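Local coordinates for putative cytoplasmic protein (Salmonella typhimurium LT2, PDB 2Q02) that is of unknown function but binds zinc in a xylose isomerase-like TIM barrel and may be an isomerase, at residues C10-I15 / A243-S248; L169-H174 / V196-V201; R215-E220 / E261-S266. One frame throughout, in Å; residues are numbered along the deposited sequence.

Contact 1 (C10-I15 / A243-S248). With ZN (zinc ion), chain E.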
loop_
_atom_site.group_PDB
_atom_site.type_symbol
_atom_site.label_atom_id
_atom_site.label_comp_id
_atom_site.label_asym_id
_atom_site.label_seq_id
_atom_site.Cartn_x
_atom_site.Cartn_y
_atom_site.Cartn_z
ATOM N N CYS A 10 -1.712 4.335 9.462
ATOM C CA CYS A 10 -2.901 4.106 8.604
ATOM C C CYS A 10 -3.253 2.630 8.647
ATOM O O CYS A 10 -2.377 1.768 8.650
ATOM C CB CYS A 10 -2.587 4.516 7.151
ATOM S SG CYS A 10 -3.906 4.298 5.915
ATOM N N ILE A 11 -4.535 2.322 8.703
ATOM C CA ILE A 11 -4.937 0.933 8.720
ATOM C C ILE A 11 -5.507 0.567 7.357
ATOM O O ILE A 11 -6.539 1.101 6.926
ATOM C CB ILE A 11 -5.951 0.629 9.839
ATOM C CG1 ILE A 11 -5.521 1.280 11.175
ATOM C CG2 ILE A 11 -6.143 -0.890 9.978
ATOM C CD1 ILE A 11 -4.138 0.895 11.666
ATOM N N ASN A 12 -4.822 -0.349 6.687
ATOM C CA ASN A 12 -5.305 -0.898 5.437
ATOM C C ASN A 12 -6.451 -1.910 5.722
ATOM O O ASN A 12 -6.372 -2.736 6.656
ATOM C CB ASN A 12 -4.136 -1.538 4.666
ATOM C CG ASN A 12 -4.491 -1.880 3.233
ATOM O OD1 ASN A 12 -5.434 -2.631 2.996
ATOM N ND2 ASN A 12 -3.722 -1.348 2.270
ATOM N N ARG A 13 -7.507 -1.844 4.906
ATOM C CA ARG A 13 -8.680 -2.694 5.109
ATOM C C ARG A 13 -8.436 -4.198 4.921
ATOM O O ARG A 13 -9.288 -4.996 5.313
ATOM C CB ARG A 13 -9.850 -2.253 4.225
ATOM C CG ARG A 13 -11.170 -2.865 4.658
ATOM C CD ARG A 13 -12.331 -2.544 3.725
ATOM N NE ARG A 13 -13.576 -3.190 4.184
ATOM C CZ ARG A 13 -14.581 -3.567 3.396
ATOM N NH1 ARG A 13 -14.525 -3.361 2.089
ATOM N NH2 ARG A 13 -15.651 -4.147 3.921
ATOM N N LYS A 14 -7.297 -4.596 4.334
ATOM C CA LYS A 14 -6.990 -6.033 4.189
ATOM C C LYS A 14 -6.888 -6.764 5.527
ATOM O O LYS A 14 -7.041 -7.980 5.565
ATOM C CB LYS A 14 -5.703 -6.265 3.385
ATOM C CG LYS A 14 -5.643 -7.647 2.673
ATOM C CD LYS A 14 -6.333 -7.618 1.313
ATOM C CE LYS A 14 -6.522 -9.016 0.731
ATOM N NZ LYS A 14 -7.818 -9.228 -0.034
ATOM N N ILE A 15 -6.618 -6.023 6.610
ATOM C CA ILE A 15 -6.521 -6.592 7.969
ATOM C C ILE A 15 -7.873 -7.087 8.519
ATOM O O ILE A 15 -7.914 -7.889 9.446
ATOM C CB ILE A 15 -5.867 -5.562 8.955
ATOM C CG1 ILE A 15 -5.310 -6.244 10.197
ATOM C CG2 ILE A 15 -6.835 -4.443 9.345
ATOM C CD1 ILE A 15 -4.382 -5.345 11.000
ATOM N N ALA A 243 1.336 2.519 6.835
ATOM C CA ALA A 243 0.059 1.813 6.735
ATOM C C ALA A 243 0.324 0.346 6.894
ATOM O O ALA A 243 1.208 -0.178 6.234
ATOM C CB ALA A 243 -0.597 2.064 5.375
ATOM N N PHE A 244 -0.461 -0.306 7.755
ATOM C CA PHE A 244 -0.338 -1.728 8.032
ATOM C C PHE A 244 -1.168 -2.512 7.015
ATOM O O PHE A 244 -2.367 -2.254 6.875
ATOM C CB PHE A 244 -0.783 -2.036 9.474
ATOM C CG PHE A 244 0.187 -1.541 10.517
ATOM C CD1 PHE A 244 1.403 -2.184 10.711
ATOM C CD2 PHE A 244 -0.105 -0.420 11.292
ATOM C CE1 PHE A 244 2.315 -1.721 11.664
ATOM C CE2 PHE A 244 0.796 0.041 12.274
ATOM C CZ PHE A 244 2.008 -0.605 12.450
ATOM N N GLU A 245 -0.512 -3.437 6.294
ATOM C CA GLU A 245 -1.135 -4.182 5.182
ATOM C C GLU A 245 -0.787 -5.692 5.231
ATOM O O GLU A 245 -0.019 -6.195 4.423
ATOM C CB GLU A 245 -0.764 -3.561 3.812
ATOM C CG GLU A 245 -1.506 -4.193 2.607
ATOM C CD GLU A 245 -0.883 -3.866 1.248
ATOM O OE1 GLU A 245 0.359 -3.863 1.124
ATOM O OE2 GLU A 245 -1.629 -3.633 0.275
ATOM N N PRO A 246 -1.350 -6.415 6.194
ATOM C CA PRO A 246 -1.270 -7.865 6.149
ATOM C C PRO A 246 -2.208 -8.492 5.090
ATOM O O PRO A 246 -3.200 -7.869 4.694
ATOM C CB PRO A 246 -1.693 -8.258 7.559
ATOM C CG PRO A 246 -2.633 -7.220 7.949
ATOM C CD PRO A 246 -2.082 -5.952 7.384
ATOM N N PHE A 247 -1.881 -9.714 4.644
ATOM C CA PHE A 247 -2.658 -10.451 3.607
ATOM C C PHE A 247 -3.104 -11.880 3.984
ATOM O O PHE A 247 -3.983 -12.453 3.326
ATOM C CB PHE A 247 -1.815 -10.591 2.341
ATOM C CG PHE A 247 -1.917 -9.452 1.415
ATOM C CD1 PHE A 247 -2.918 -9.418 0.455
ATOM C CD2 PHE A 247 -0.986 -8.419 1.466
ATOM C CE1 PHE A 247 -3.021 -8.351 -0.428
ATOM C CE2 PHE A 247 -1.061 -7.354 0.583
ATOM C CZ PHE A 247 -2.087 -7.319 -0.372
ATOM N N SER A 248 -2.476 -12.468 4.994
ATOM C CA SER A 248 -2.711 -13.880 5.324
ATOM C C SER A 248 -4.181 -14.252 5.525
ATOM O O SER A 248 -4.978 -13.450 5.999
ATOM C CB SER A 248 -1.944 -14.243 6.599
ATOM O OG SER A 248 -2.338 -15.512 7.064
HETATM ZN ZN ZN E . 1.602 -3.017 -0.394
#
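Cys10 pairs with Ala243 and Ile11 with Phe244 where the first and last strands of a TIM barrel, 9-12 and 242-244, lie parallel and close the eight-stranded sheet. Phe244 N donates to Cys10 O (3.0 Å), and Asn12 N returns a bond to Phe244 O (3.1 Å). The methyl of Ala243 meets Cys10 CB on one face of the sheet, whereas Ile11 CD1 reaches the edge of the Phe244 ring on the other, the face packed by helices 21-30 and 256-271.

At the C-terminal mouth of the barrel the pairing gives way to side chains. Glu245 extends to the zinc ion, which OE1 binds at 2.1 Å together with Glu139, Asp170 and His197; Arg39 forms a salt bridge with OE2. Asn12 runs alongside Glu245, pointing the same way, with ND2 3.6 Å from Glu245 CG and the amide turned 41° from the carboxylate. Its OD1 takes the N-H of Lys14 on an in-plane lone pair, an Asx turn that holds the amide, and also accepts from Arg39, so one arginine joins both residues.

Beyond the strands, Ile15 CG1 packs on Pro246 CG. CG anti to the backbone N and a bend at chi2 (85°) carry the Lys14 chain across Phe247 at about a right angle: CG lies over the ring face, 4.3 Å from its centroid, and CE touches Phe247 CD1 at 3.6 Å.

Contact 2 (L169-H174 / V196-V201). With ZN (zinc ion), chain E.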
loop_
_atom_site.group_PDB
_atom_site.type_symbol
_atom_site.label_atom_id
_atom_site.label_comp_id
_atom_site.label_asym_id
_atom_site.label_seq_id
_atom_site.Cartn_x
_atom_site.Cartn_y
_atom_site.Cartn_z
ATOM N N LEU A 169 6.456 2.310 -0.989
ATOM C CA LEU A 169 7.449 1.391 -0.493
ATOM C C LEU A 169 6.761 0.367 0.428
ATOM O O LEU A 169 6.238 0.700 1.488
ATOM C CB LEU A 169 8.553 2.169 0.238
ATOM C CG LEU A 169 9.916 1.500 0.440
ATOM C CD1 LEU A 169 10.808 2.494 1.157
ATOM C CD2 LEU A 169 9.843 0.185 1.222
ATOM N N ASP A 170 6.772 -0.880 0.014
ATOM C CA ASP A 170 6.196 -1.951 0.796
ATOM C C ASP A 170 7.333 -2.837 1.369
ATOM O O ASP A 170 8.137 -3.395 0.612
ATOM C CB ASP A 170 5.281 -2.715 -0.135
ATOM C CG ASP A 170 4.479 -3.737 0.560
ATOM O OD1 ASP A 170 5.087 -4.553 1.275
ATOM O OD2 ASP A 170 3.250 -3.727 0.371
ATOM N N THR A 171 7.428 -2.939 2.698
ATOM C CA THR A 171 8.583 -3.604 3.328
ATOM C C THR A 171 8.740 -5.074 2.904
ATOM O O THR A 171 9.857 -5.575 2.837
ATOM C CB THR A 171 8.524 -3.575 4.849
ATOM O OG1 THR A 171 7.295 -4.173 5.280
ATOM C CG2 THR A 171 8.647 -2.140 5.374
ATOM N N PHE A 172 7.632 -5.748 2.627
ATOM C CA PHE A 172 7.666 -7.104 2.099
ATOM C C PHE A 172 8.301 -7.141 0.713
ATOM O O PHE A 172 9.141 -8.013 0.412
ATOM C CB PHE A 172 6.252 -7.675 2.026
ATOM C CG PHE A 172 6.148 -8.981 1.279
ATOM C CD1 PHE A 172 5.908 -9.001 -0.087
ATOM C CD2 PHE A 172 6.233 -10.197 1.960
ATOM C CE1 PHE A 172 5.776 -10.232 -0.770
ATOM C CE2 PHE A 172 6.093 -11.419 1.291
ATOM C CZ PHE A 172 5.858 -11.438 -0.069
ATOM N N HIS A 173 7.873 -6.211 -0.134
ATOM C CA HIS A 173 8.370 -6.182 -1.508
ATOM C C HIS A 173 9.834 -5.753 -1.567
ATOM O O HIS A 173 10.587 -6.274 -2.389
ATOM C CB HIS A 173 7.446 -5.386 -2.436
ATOM C CG HIS A 173 6.117 -6.046 -2.625
ATOM N ND1 HIS A 173 5.983 -7.286 -3.219
ATOM C CD2 HIS A 173 4.869 -5.668 -2.255
ATOM C CE1 HIS A 173 4.704 -7.630 -3.229
ATOM N NE2 HIS A 173 4.008 -6.664 -2.658
ATOM N N HIS A 174 10.237 -4.854 -0.675
ATOM C CA HIS A 174 11.650 -4.546 -0.488
ATOM C C HIS A 174 12.440 -5.803 -0.072
ATOM O O HIS A 174 13.543 -6.081 -0.579
ATOM C CB HIS A 174 11.820 -3.452 0.586
ATOM C CG HIS A 174 13.248 -3.128 0.924
ATOM N ND1 HIS A 174 13.957 -2.124 0.296
ATOM C CD2 HIS A 174 14.093 -3.665 1.841
ATOM C CE1 HIS A 174 15.180 -2.074 0.793
ATOM N NE2 HIS A 174 15.289 -3.000 1.731
ATOM N N VAL A 196 4.221 4.105 2.856
ATOM C CA VAL A 196 4.917 2.866 3.217
ATOM C C VAL A 196 3.908 1.843 3.728
ATOM O O VAL A 196 3.020 2.188 4.514
ATOM C CB VAL A 196 6.033 3.095 4.273
ATOM C CG1 VAL A 196 6.676 1.794 4.661
ATOM C CG2 VAL A 196 7.090 4.078 3.731
ATOM N N HIS A 197 4.039 0.607 3.231
ATOM C CA HIS A 197 3.208 -0.518 3.620
ATOM C C HIS A 197 4.046 -1.461 4.493
ATOM O O HIS A 197 5.122 -1.928 4.071
ATOM C CB HIS A 197 2.695 -1.298 2.401
ATOM C CG HIS A 197 1.458 -0.733 1.772
ATOM N ND1 HIS A 197 0.897 -1.276 0.642
ATOM C CD2 HIS A 197 0.687 0.332 2.096
ATOM C CE1 HIS A 197 -0.174 -0.581 0.300
ATOM N NE2 HIS A 197 -0.322 0.404 1.165
ATOM N N LEU A 198 3.545 -1.731 5.703
ATOM C CA LEU A 198 4.221 -2.546 6.687
ATOM C C LEU A 198 3.404 -3.822 6.890
ATOM O O LEU A 198 2.157 -3.828 6.813
ATOM C CB LEU A 198 4.362 -1.813 8.028
ATOM C CG LEU A 198 5.060 -0.445 8.118
ATOM C CD1 LEU A 198 4.933 0.146 9.546
ATOM C CD2 LEU A 198 6.508 -0.553 7.708
ATOM N N SER A 199 4.146 -4.904 7.103
ATOM C CA SER A 199 3.603 -6.193 7.482
ATOM C C SER A 199 4.804 -7.028 7.853
ATOM O O SER A 199 5.928 -6.733 7.424
ATOM C CB SER A 199 2.795 -6.852 6.358
ATOM O OG SER A 199 3.607 -7.585 5.479
ATOM N N GLY A 200 4.566 -8.038 8.678
ATOM C CA GLY A 200 5.623 -8.922 9.119
ATOM C C GLY A 200 5.414 -10.303 8.545
ATOM O O GLY A 200 4.300 -10.656 8.171
ATOM N N VAL A 201 6.503 -11.060 8.466
ATOM C CA VAL A 201 6.479 -12.484 8.109
ATOM C C VAL A 201 7.339 -13.219 9.129
ATOM O O VAL A 201 8.473 -12.818 9.347
ATOM C CB VAL A 201 7.080 -12.691 6.720
ATOM C CG1 VAL A 201 7.521 -14.136 6.488
ATOM C CG2 VAL A 201 6.091 -12.230 5.663
HETATM ZN ZN ZN E . 1.602 -3.017 -0.394
#
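Asp170 and His197 share the zinc ion, bound by Asp170 OD2 at 1.9 Å and by His197 ND1 at 2.1 Å. The carboxylate stands almost perpendicular to the imidazole, 81° between planes, and OD2 lies at the ring edge. OD2 also accepts a hydrogen bond from Arg215, while His197 NE2 bonds to Glu37 in the second shell; metal on ND1 and Glu37 on NE2 together fix the ring's rotation. The other carboxylate oxygen, OD1, makes a weak N-cap bond to Phe172 N (3.1 Å), so one aspartate serves both metal and helix.

Behind the metal, His197 N to Leu169 O (2.8 Å) joins the parallel strands, and Thr171 N, at the start of helix 171-176, bonds to His197 O (2.9 Å).

Packing spreads from there. Thr171 CG2, anti to its own carbonyl carbon, meets Leu198 CD2 at 3.5 Å; its OG1 bonds to Asn226. Further along, Val201 CG2 touches the edge of the Phe172 ring at CD2 (4.2 Å).

Strands 166-170 and 193-198 are neighbours in the barrel. Strand 242-244 flanks the second of them, helix 226-235 packs on Val196 and Leu198, and helix 180-187 reaches Leu169 through Phe184.

Contact 3 (R215-E220 / E261-S266)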
loop_
_atom_site.group_PDB
_atom_site.type_symbol
_atom_site.label_atom_id
_atom_site.label_comp_id
_atom_site.label_asym_id
_atom_site.label_seq_id
_atom_site.Cartn_x
_atom_site.Cartn_y
_atom_site.Cartn_z
ATOM N N ARG A 215 2.059 -12.990 4.964
ATOM C CA ARG A 215 2.163 -11.647 5.492
ATOM C C ARG A 215 1.141 -11.444 6.593
ATOM O O ARG A 215 -0.071 -11.379 6.337
ATOM C CB ARG A 215 2.002 -10.597 4.387
ATOM C CG ARG A 215 3.173 -10.549 3.422
ATOM C CD ARG A 215 2.861 -9.718 2.237
ATOM N NE ARG A 215 2.690 -8.326 2.603
ATOM C CZ ARG A 215 2.437 -7.343 1.738
ATOM N NH1 ARG A 215 2.326 -7.589 0.426
ATOM N NH2 ARG A 215 2.289 -6.103 2.191
ATOM N N ILE A 216 1.654 -11.352 7.816
ATOM C CA ILE A 216 0.838 -11.103 9.003
ATOM C C ILE A 216 1.196 -9.719 9.594
ATOM O O ILE A 216 1.417 -8.776 8.854
ATOM C CB ILE A 216 0.952 -12.276 10.008
ATOM C CG1 ILE A 216 2.389 -12.463 10.537
ATOM C CG2 ILE A 216 0.488 -13.537 9.332
ATOM C CD1 ILE A 216 2.540 -13.656 11.483
HETATM N N MSE A 217 1.216 -9.583 10.908
HETATM C CA MSE A 217 1.555 -8.321 11.531
HETATM C C MSE A 217 2.939 -8.393 12.207
HETATM O O MSE A 217 3.649 -9.409 12.102
HETATM C CB MSE A 217 0.414 -7.906 12.467
HETATM C CG MSE A 217 -0.836 -7.483 11.682
HETATM SE SE MSE A 217 -0.658 -5.648 10.874
HETATM C CE MSE A 217 -0.980 -4.653 12.505
ATOM N N LEU A 218 3.346 -7.295 12.845
ATOM C CA LEU A 218 4.721 -7.162 13.335
ATOM C C LEU A 218 4.898 -7.866 14.659
ATOM O O LEU A 218 4.112 -7.668 15.570
ATOM C CB LEU A 218 5.122 -5.682 13.445
ATOM C CG LEU A 218 5.046 -4.917 12.106
ATOM C CD1 LEU A 218 5.569 -3.466 12.241
ATOM C CD2 LEU A 218 5.788 -5.655 11.011
ATOM N N SER A 219 5.902 -8.724 14.747
ATOM C CA SER A 219 6.270 -9.328 16.022
ATOM C C SER A 219 7.790 -9.291 16.174
ATOM O O SER A 219 8.503 -8.804 15.281
ATOM C CB SER A 219 5.745 -10.767 16.115
ATOM O OG SER A 219 6.599 -11.683 15.441
ATOM N N GLU A 220 8.269 -9.809 17.303
ATOM C CA GLU A 220 9.697 -10.040 17.522
ATOM C C GLU A 220 10.243 -11.117 16.587
ATOM O O GLU A 220 11.433 -11.142 16.293
ATOM C CB GLU A 220 9.959 -10.466 18.975
ATOM C CG GLU A 220 9.565 -9.433 20.039
ATOM C CD GLU A 220 10.338 -8.130 19.913
ATOM O OE1 GLU A 220 11.439 -8.158 19.320
ATOM O OE2 GLU A 220 9.848 -7.082 20.401
ATOM N N GLU A 261 -5.661 -5.682 19.099
ATOM C CA GLU A 261 -4.432 -6.092 19.791
ATOM C C GLU A 261 -3.204 -6.076 18.883
ATOM O O GLU A 261 -2.127 -5.656 19.284
ATOM C CB GLU A 261 -4.592 -7.510 20.369
ATOM C CG GLU A 261 -5.477 -7.631 21.626
ATOM C CD GLU A 261 -5.704 -9.091 22.050
ATOM O OE1 GLU A 261 -5.063 -10.006 21.478
ATOM O OE2 GLU A 261 -6.527 -9.338 22.955
ATOM N N GLN A 262 -3.374 -6.551 17.661
ATOM C CA GLN A 262 -2.264 -6.696 16.712
ATOM C C GLN A 262 -1.791 -5.363 16.165
ATOM O O GLN A 262 -0.614 -5.183 15.861
ATOM C CB GLN A 262 -2.703 -7.576 15.556
ATOM C CG GLN A 262 -3.025 -9.008 15.974
ATOM C CD GLN A 262 -1.847 -9.953 15.839
ATOM O OE1 GLN A 262 -0.741 -9.555 15.476
ATOM N NE2 GLN A 262 -2.089 -11.221 16.128
ATOM N N ILE A 263 -2.728 -4.438 16.017
ATOM C CA ILE A 263 -2.408 -3.084 15.587
ATOM C C ILE A 263 -1.709 -2.394 16.733
ATOM O O ILE A 263 -0.680 -1.766 16.535
ATOM C CB ILE A 263 -3.672 -2.277 15.140
ATOM C CG1 ILE A 263 -4.308 -2.922 13.892
ATOM C CG2 ILE A 263 -3.303 -0.844 14.819
ATOM C CD1 ILE A 263 -5.794 -2.599 13.662
ATOM N N ASN A 264 -2.256 -2.501 17.934
ATOM C CA ASN A 264 -1.559 -1.952 19.118
ATOM C C ASN A 264 -0.158 -2.588 19.336
ATOM O O ASN A 264 0.828 -1.865 19.550
ATOM C CB ASN A 264 -2.434 -2.071 20.378
ATOM C CG ASN A 264 -3.643 -1.136 20.353
ATOM O OD1 ASN A 264 -3.663 -0.123 19.644
ATOM N ND2 ASN A 264 -4.656 -1.476 21.134
ATOM N N ARG A 265 -0.071 -3.920 19.230
ATOM C CA ARG A 265 1.198 -4.620 19.420
ATOM C C ARG A 265 2.227 -4.198 18.367
ATOM O O ARG A 265 3.396 -4.013 18.681
ATOM C CB ARG A 265 1.000 -6.148 19.432
ATOM N N SER A 266 1.787 -4.026 17.126
ATOM C CA SER A 266 2.681 -3.620 16.034
ATOM C C SER A 266 3.223 -2.200 16.231
ATOM O O SER A 266 4.431 -1.987 16.154
ATOM C CB SER A 266 1.981 -3.757 14.690
ATOM O OG SER A 266 1.752 -5.132 14.404
HETATM O O HOH W 1 0.006 -11.276 13.319
#
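Ser266 OG, on the last helix of the TIM barrel, 256-271, accepts the backbone N-H of Leu218 (3.1 Å) and so ties the helix to the loop between strand 193-198 and helix 226-235. The same hydroxyl donates to Gln262 O one turn back (2.8 Å), nearly in line with that carbonyl. With OG anti to the carbonyl carbon (chi1 -68°), it can serve both partners: its proton goes to the helix and its oxygen receives the loop. Gln262 O in turn takes two donors, Ser266 OG and the helical N-H of Ser266.

Apolar chains of the loop pack around this polar link. Met217, a selenomethionine, is bent at chi2 and chi3 (-76° and -78°), and the folded chain brings its CE methyl onto the helix. There CE meets Ser266 OG and Gln262 O, each at 3.4 Å, and Ile263 CG1 at 4.0 Å. Leu218 CB packs against Ser266 OG at 3.5 Å. Nearer the surface, Gln262 presents OE1 to Met217 CB.

Farther out, Phe244 of strand 242-244 lies against Met217, Leu218 and Ser266, backing the contact from the barrel wall. Arg215, at the start of segment 215-220, reaches the zinc ligands, so the segment extends from the metal site to the outer helix. Gln262 NE2 has a weak bond to Glu258, while OE1 receives a hydrogen bond from a water that accepts in turn from Met217 N, bridging helix and loop with its oxygen 2.9 Å from Gln262 OE1.

Contacts 1 and 2 are buried barrel-wall pairings of parallel strands, adjacent through strands 193-198 and 242-244, and both supply zinc ligands: Glu245 from contact 1, Asp170 and His197 from contact 2. Leu198 O and Glu245 N probably share a hydrogen bond between them. Contact 3 lies farther out, its centre about 17 Å from that of the chain, yet most of its touching residues are buried; it joins a loop to a helix with a hydroxyl, a water and a selenomethionine in place of strand ladders and metal. Arg215 connects all three: its backbone O probably accepts from Phe247 N and Ser248 N, while its side chain reaches the metal site and bonds to Ser199.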